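Local coordinates for protein phage terminase large subunit (Thermus phage G20c, PDB 5M1N) that probably acts as the ATP-driven motor that packages viral DNA into empty procapsids and as the metal-dependent nuclease that cuts the genome when packaging starts and ends, at residues Y49-V54 against D176-S181; I39-G44 against A78-L83. All blocks are in the same frame, centred on the assembly; numbering follows the deposited sequence. Where two conformers were deposited one is given.

Contact 1: Y49-V54 against D176-S181; sequences YSVFSV and DDIVMS. With MN (manganese (II) ion), chain D.
Tyr49 meets Asp177 beside the first turn of helix 177-186, where the carboxylate crosses the tyrosine side chain at about a right angle and OD2 lies near the ring plane, at its edge, 3.6 Å from Tyr49 CB. Water 1 ties the same OD2 to the backbone, accepting from Tyr49 N and donating to the carboxylate, while the Tyr49 carbonyl lies within hydrogen-bonding distance of water 2, a ligand of the manganese ion. Val51 is the apolar centre of the contact. With CG1 anti to the backbone N (chi1 -176°), that methyl lies 3.5 Å from Ser181 CB, and CG2 faces Asp177 CB and reaches Ile178 CG1 at 4.0 Å. Ser53 closes the row: its OG donates to Ser181 OG over 2.7 Å. Ser181 OG is hydrogen-bonded in turn to Gly40 O of the neighbouring strand, so this buried hydroxyl is satisfied from two strands. The strand and helix 177-186 run roughly in the same direction, 33° apart over these segments. Asp177, in the first turn of the helix, binds manganese through OD1 at 2.1 Å, and Asp42 supplies the other protein ligand. The division of labour in the carboxylate, OD1 on the metal and OD2 on water 1, would restrict its rotation, consistent with a nuclease centre whose metal ligand is positioned by the strand beside it.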
loop_
_atom_site.group_PDB
_atom_site.type_symbol
_atom_site.label_atom_id
_atom_site.label_comp_id
_atom_site.label_asym_id
_atom_site.label_seq_id
_atom_site.Cartn_x
_atom_site.Cartn_y
_atom_site.Cartn_z
ATOM N N TYR A 49 2.006 9.965 -6.272
ATOM C CA TYR A 49 2.439 8.613 -6.588
ATOM C C TYR A 49 1.311 7.604 -6.453
ATOM O O TYR A 49 0.506 7.681 -5.507
ATOM C CB TYR A 49 3.559 8.172 -5.653
ATOM C CG TYR A 49 4.844 8.933 -5.849
ATOM C CD1 TYR A 49 5.805 8.502 -6.751
ATOM C CD2 TYR A 49 5.102 10.089 -5.120
ATOM C CE1 TYR A 49 6.991 9.216 -6.936
ATOM C CE2 TYR A 49 6.273 10.808 -5.299
ATOM C CZ TYR A 49 7.214 10.367 -6.198
ATOM O OH TYR A 49 8.378 11.095 -6.345
ATOM N N SER A 50 1.257 6.679 -7.411
ATOM C CA SER A 50 0.453 5.465 -7.304
ATOM C C SER A 50 1.358 4.367 -6.762
ATOM O O SER A 50 2.527 4.303 -7.125
ATOM C CB SER A 50 -0.137 5.059 -8.662
ATOM O OG SER A 50 0.829 5.084 -9.702
ATOM N N VAL A 51 0.842 3.548 -5.848
ATOM C CA VAL A 51 1.625 2.460 -5.239
ATOM C C VAL A 51 0.767 1.209 -5.135
ATOM O O VAL A 51 -0.337 1.255 -4.574
ATOM C CB VAL A 51 2.173 2.821 -3.843
ATOM C CG1 VAL A 51 3.061 1.695 -3.325
ATOM C CG2 VAL A 51 2.960 4.117 -3.897
ATOM N N PHE A 52 1.293 0.110 -5.675
ATOM C CA PHE A 52 0.627 -1.186 -5.675
ATOM C C PHE A 52 1.525 -2.172 -4.938
ATOM O O PHE A 52 2.660 -2.407 -5.366
ATOM C CB PHE A 52 0.368 -1.683 -7.108
ATOM C CG PHE A 52 -0.283 -0.679 -8.013
ATOM C CD1 PHE A 52 -1.261 0.189 -7.550
ATOM C CD2 PHE A 52 0.053 -0.624 -9.356
ATOM C CE1 PHE A 52 -1.879 1.099 -8.402
ATOM C CE2 PHE A 52 -0.570 0.281 -10.211
ATOM C CZ PHE A 52 -1.530 1.146 -9.732
ATOM N N SER A 53 1.022 -2.739 -3.842
ATOM C CA SER A 53 1.806 -3.613 -2.965
ATOM C C SER A 53 1.238 -5.021 -3.033
ATOM O O SER A 53 0.122 -5.259 -2.560
ATOM C CB SER A 53 1.756 -3.096 -1.533
ATOM O OG SER A 53 2.378 -1.836 -1.418
ATOM N N VAL A 54 2.004 -5.954 -3.595
ATOM C CA VAL A 54 1.578 -7.343 -3.732
ATOM C C VAL A 54 1.973 -8.105 -2.472
ATOM O O VAL A 54 3.168 -8.262 -2.193
ATOM C CB VAL A 54 2.219 -8.020 -4.955
ATOM C CG1 VAL A 54 1.689 -9.441 -5.111
ATOM C CG2 VAL A 54 1.970 -7.216 -6.238
ATOM N N ASP A 176 2.615 9.779 1.683
ATOM C CA ASP A 176 2.274 8.569 2.434
ATOM C C ASP A 176 1.658 7.481 1.572
ATOM O O ASP A 176 1.036 6.572 2.093
ATOM C CB ASP A 176 1.362 8.901 3.621
ATOM C CG ASP A 176 0.005 9.393 3.197
ATOM O OD1 ASP A 176 -0.292 9.424 1.991
ATOM O OD2 ASP A 176 -0.784 9.774 4.083
ATOM N N ASP A 177 1.873 7.540 0.267
ATOM C CA ASP A 177 1.226 6.597 -0.648
ATOM C C ASP A 177 1.717 5.174 -0.430
ATOM O O ASP A 177 0.954 4.225 -0.584
ATOM C CB ASP A 177 1.446 7.033 -2.089
ATOM C CG ASP A 177 1.363 8.532 -2.241
ATOM O OD1 ASP A 177 0.241 9.090 -2.121
ATOM O OD2 ASP A 177 2.438 9.146 -2.389
ATOM N N ILE A 178 2.991 5.031 -0.075
ATOM C CA ILE A 178 3.548 3.715 0.227
ATOM C C ILE A 178 2.915 3.178 1.507
ATOM O O ILE A 178 2.492 2.020 1.566
ATOM C CB ILE A 178 5.088 3.738 0.346
ATOM C CG1 ILE A 178 5.724 4.226 -0.968
ATOM C CG2 ILE A 178 5.612 2.359 0.728
ATOM C CD1 ILE A 178 7.209 4.499 -0.881
ATOM N N VAL A 179 2.850 4.023 2.528
ATOM C CA VAL A 179 2.234 3.632 3.796
ATOM C C VAL A 179 0.805 3.138 3.561
ATOM O O VAL A 179 0.407 2.083 4.055
ATOM C CB VAL A 179 2.214 4.806 4.796
ATOM C CG1 VAL A 179 1.578 4.376 6.112
ATOM C CG2 VAL A 179 3.624 5.339 5.041
ATOM N N MET A 180 0.042 3.904 2.799
ATOM C CA MET A 180 -1.355 3.567 2.561
ATOM C C MET A 180 -1.517 2.299 1.727
ATOM O O MET A 180 -2.373 1.473 2.030
ATOM C CB MET A 180 -2.084 4.755 1.926
ATOM C CG MET A 180 -2.250 5.927 2.886
ATOM S SD MET A 180 -2.943 5.517 4.502
ATOM C CE MET A 180 -4.470 4.712 4.050
ATOM N N SER A 181 -0.698 2.146 0.690
ATOM C CA SER A 181 -0.716 0.932 -0.115
ATOM C C SER A 181 -0.416 -0.307 0.727
ATOM O O SER A 181 -1.121 -1.314 0.635
ATOM C CB SER A 181 0.268 1.078 -1.273
ATOM O OG SER A 181 0.344 -0.126 -2.018
HETATM MN MN MN D . -1.816 8.626 -2.149
HETATM O O HOH W 1 2.263 11.508 -3.700
HETATM O O HOH W 2 -1.701 8.770 -4.383
HETATM O O HOH W 3 -1.921 8.418 0.067
HETATM O O HOH W 4 -2.219 10.683 -2.061
HETATM O O HOH W 5 -3.998 8.467 -2.231
#

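Contact 2: I39-G44 against A78-L83; sequences IGADFG and ARLKAL. With MN (manganese (II) ion), chain D.
Leu80 points its two methyls at different partners on strand 37-42 and the turn after it. CD1 rests over both Ile39 and Ala41, 3.9 Å from Ile39 CG2 and 4.2 Å from Ala41 CB; CD2 meets the Phe43 ring obliquely, 3.8 Å from CZ, and the two side chains cross at about a right angle. The leucine CG stands anti to its backbone N (chi1 -165°), which carries the fork from the helix toward the sheet. Ile39 and Leu80 lie alongside one another, pointing opposite ways and touching along their flanks. Ile39 has a second point of contact: its CG1 lies beside the backbone N (chi1 -53°) and chi2 is extended, so CD1 reaches the helix backbone and packs 3.9 Å from Leu83 CB. The interface is entirely apolar, and all five residues that touch are buried. Strand and helix segments run nearly antiparallel, at 173°, with axes 10.6 Å apart, a gap these side chains share with Phe52 and Val92.

Asp42, which follows Ala41 on the strand, binds the manganese ion through OD2 at 2.2 Å, and its OD1 accepts a hydrogen bond from water 5, a metal ligand. Phe43 belongs to both settings: its ring packs on the helix, while its carbonyl O is one of the acceptors that compete for metal-bound water 2. Strand 37-42 lies between strands 91-94 and 49-56 in the mixed sheet. Phe52 of the latter touches Ile39, Ala41, Leu80 and Leu83, and Val92 of the former meets Ala41 and Leu80; Leu83 also touches Cys64 and Glu66 of strand 61-69, so helix 73-86 spans four neighbouring strands.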
loop_
_atom_site.group_PDB
_atom_site.type_symbol
_atom_site.label_atom_id
_atom_site.label_comp_id
_atom_site.label_asym_id
_atom_site.label_seq_id
_atom_site.Cartn_x
_atom_site.Cartn_y
_atom_site.Cartn_z
ATOM N N ILE A 39 -3.392 -7.278 -3.555
ATOM C CA ILE A 39 -2.620 -6.097 -3.940
ATOM C C ILE A 39 -3.266 -4.871 -3.318
ATOM O O ILE A 39 -4.400 -4.532 -3.661
ATOM C CB ILE A 39 -2.554 -5.907 -5.473
ATOM C CG1 ILE A 39 -2.046 -7.189 -6.154
ATOM C CG2 ILE A 39 -1.675 -4.707 -5.818
ATOM C CD1 ILE A 39 -2.015 -7.148 -7.660
ATOM N N GLY A 40 -2.547 -4.185 -2.431
ATOM C CA GLY A 40 -3.029 -2.907 -1.904
ATOM C C GLY A 40 -2.781 -1.836 -2.939
ATOM O O GLY A 40 -1.651 -1.687 -3.393
ATOM N N ALA A 41 -3.815 -1.080 -3.310
ATOM C CA ALA A 41 -3.707 -0.108 -4.405
ATOM C C ALA A 41 -4.105 1.290 -3.962
ATOM O O ALA A 41 -5.274 1.550 -3.654
ATOM C CB ALA A 41 -4.562 -0.546 -5.580
ATOM N N ASP A 42 -3.113 2.183 -3.951
ATOM C CA ASP A 42 -3.330 3.610 -3.804
ATOM C C ASP A 42 -3.092 4.214 -5.181
ATOM O O ASP A 42 -1.993 4.124 -5.707
ATOM C CB ASP A 42 -2.348 4.198 -2.789
ATOM C CG ASP A 42 -2.696 5.617 -2.408
ATOM O OD1 ASP A 42 -3.901 5.888 -2.167
ATOM O OD2 ASP A 42 -1.780 6.477 -2.350
ATOM N N PHE A 43 -4.139 4.778 -5.778
ATOM C CA PHE A 43 -4.029 5.446 -7.081
ATOM C C PHE A 43 -3.473 6.851 -6.947
ATOM O O PHE A 43 -3.528 7.438 -5.888
ATOM C CB PHE A 43 -5.393 5.482 -7.756
ATOM C CG PHE A 43 -5.915 4.124 -8.065
ATOM C CD1 PHE A 43 -5.485 3.441 -9.194
ATOM C CD2 PHE A 43 -6.789 3.492 -7.191
ATOM C CE1 PHE A 43 -5.941 2.162 -9.467
ATOM C CE2 PHE A 43 -7.256 2.217 -7.462
ATOM C CZ PHE A 43 -6.837 1.553 -8.600
ATOM N N GLY A 44 -2.939 7.377 -8.046
ATOM C CA GLY A 44 -2.382 8.738 -8.108
ATOM C C GLY A 44 -3.318 9.648 -8.887
ATOM O O GLY A 44 -3.547 9.428 -10.080
ATOM N N ALA A 78 -3.935 -0.622 -16.098
ATOM C CA ALA A 78 -3.262 -1.668 -16.861
ATOM C C ALA A 78 -2.106 -2.297 -16.074
ATOM O O ALA A 78 -1.897 -3.514 -16.125
ATOM C CB ALA A 78 -2.759 -1.111 -18.175
ATOM N N ARG A 79 -1.341 -1.468 -15.365
ATOM C CA ARG A 79 -0.211 -1.974 -14.570
ATOM C C ARG A 79 -0.736 -2.846 -13.424
ATOM O O ARG A 79 -0.161 -3.893 -13.097
ATOM C CB ARG A 79 0.653 -0.826 -14.040
ATOM C CG ARG A 79 1.329 0.017 -15.109
ATOM C CD ARG A 79 2.577 -0.603 -15.689
ATOM N NE ARG A 79 3.007 0.089 -16.904
ATOM C CZ ARG A 79 4.070 -0.245 -17.634
ATOM N NH1 ARG A 79 4.359 0.449 -18.730
ATOM N NH2 ARG A 79 4.846 -1.271 -17.283
ATOM N N LEU A 80 -1.859 -2.440 -12.847
ATOM C CA LEU A 80 -2.510 -3.212 -11.811
ATOM C C LEU A 80 -2.997 -4.563 -12.336
ATOM O O LEU A 80 -2.829 -5.593 -11.674
ATOM C CB LEU A 80 -3.664 -2.399 -11.252
ATOM C CG LEU A 80 -4.290 -2.823 -9.943
ATOM C CD1 LEU A 80 -3.271 -2.866 -8.815
ATOM C CD2 LEU A 80 -5.353 -1.787 -9.625
ATOM N N LYS A 81 -3.613 -4.562 -13.517
ATOM C CA LYS A 81 -4.029 -5.800 -14.181
ATOM C C LYS A 81 -2.853 -6.746 -14.374
ATOM O O LYS A 81 -2.951 -7.936 -14.078
ATOM C CB LYS A 81 -4.667 -5.511 -15.552
ATOM C CG LYS A 81 -5.112 -6.749 -16.342
ATOM C CD LYS A 81 -5.757 -6.411 -17.694
ATOM C CE LYS A 81 -5.912 -7.659 -18.564
ATOM N NZ LYS A 81 -6.562 -7.435 -19.887
ATOM N N ALA A 82 -1.750 -6.213 -14.877
ATOM C CA ALA A 82 -0.561 -7.025 -15.108
ATOM C C ALA A 82 -0.034 -7.647 -13.818
ATOM O O ALA A 82 0.287 -8.843 -13.769
ATOM C CB ALA A 82 0.524 -6.206 -15.773
ATOM N N LEU A 83 0.048 -6.841 -12.768
ATOM C CA LEU A 83 0.477 -7.349 -11.462
ATOM C C LEU A 83 -0.445 -8.431 -10.933
ATOM O O LEU A 83 0.016 -9.460 -10.421
ATOM C CB LEU A 83 0.528 -6.223 -10.432
ATOM C CG LEU A 83 1.755 -5.331 -10.339
ATOM C CD1 LEU A 83 1.474 -4.227 -9.338
ATOM C CD2 LEU A 83 3.000 -6.122 -9.935
HETATM MN MN MN D . -1.816 8.626 -2.149
HETATM O O HOH W 5 -3.998 8.467 -2.231
HETATM O O HOH W 2 -1.701 8.770 -4.383
HETATM O O HOH W 4 -2.219 10.683 -2.061
HETATM O O HOH W 3 -1.921 8.418 0.067
#

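In the fold
Contacts 1 and 2 lie about 9 Å apart, centre to centre, on neighbouring antiparallel strands of the mixed central sheet of the RNase H-like nuclease domain. Helix 177-186 packs on one side of the sheet and helix 73-86 on the other. Along the chain the segments interleave: 39-44, 49-54, 78-83, 176-181. Backbone bonding between Ser53 and Gly40 joins the strands, and Phe52, turned away from helix 177-186, packs against Leu83 of contact 2. Both contacts reach the same manganese ion and its four waters: Asp42 and Asp177, far apart in sequence, meet there as ligands, in the arrangement expected of a two-metal nuclease site, here holding one manganese; the natural cofactor is probably magnesium.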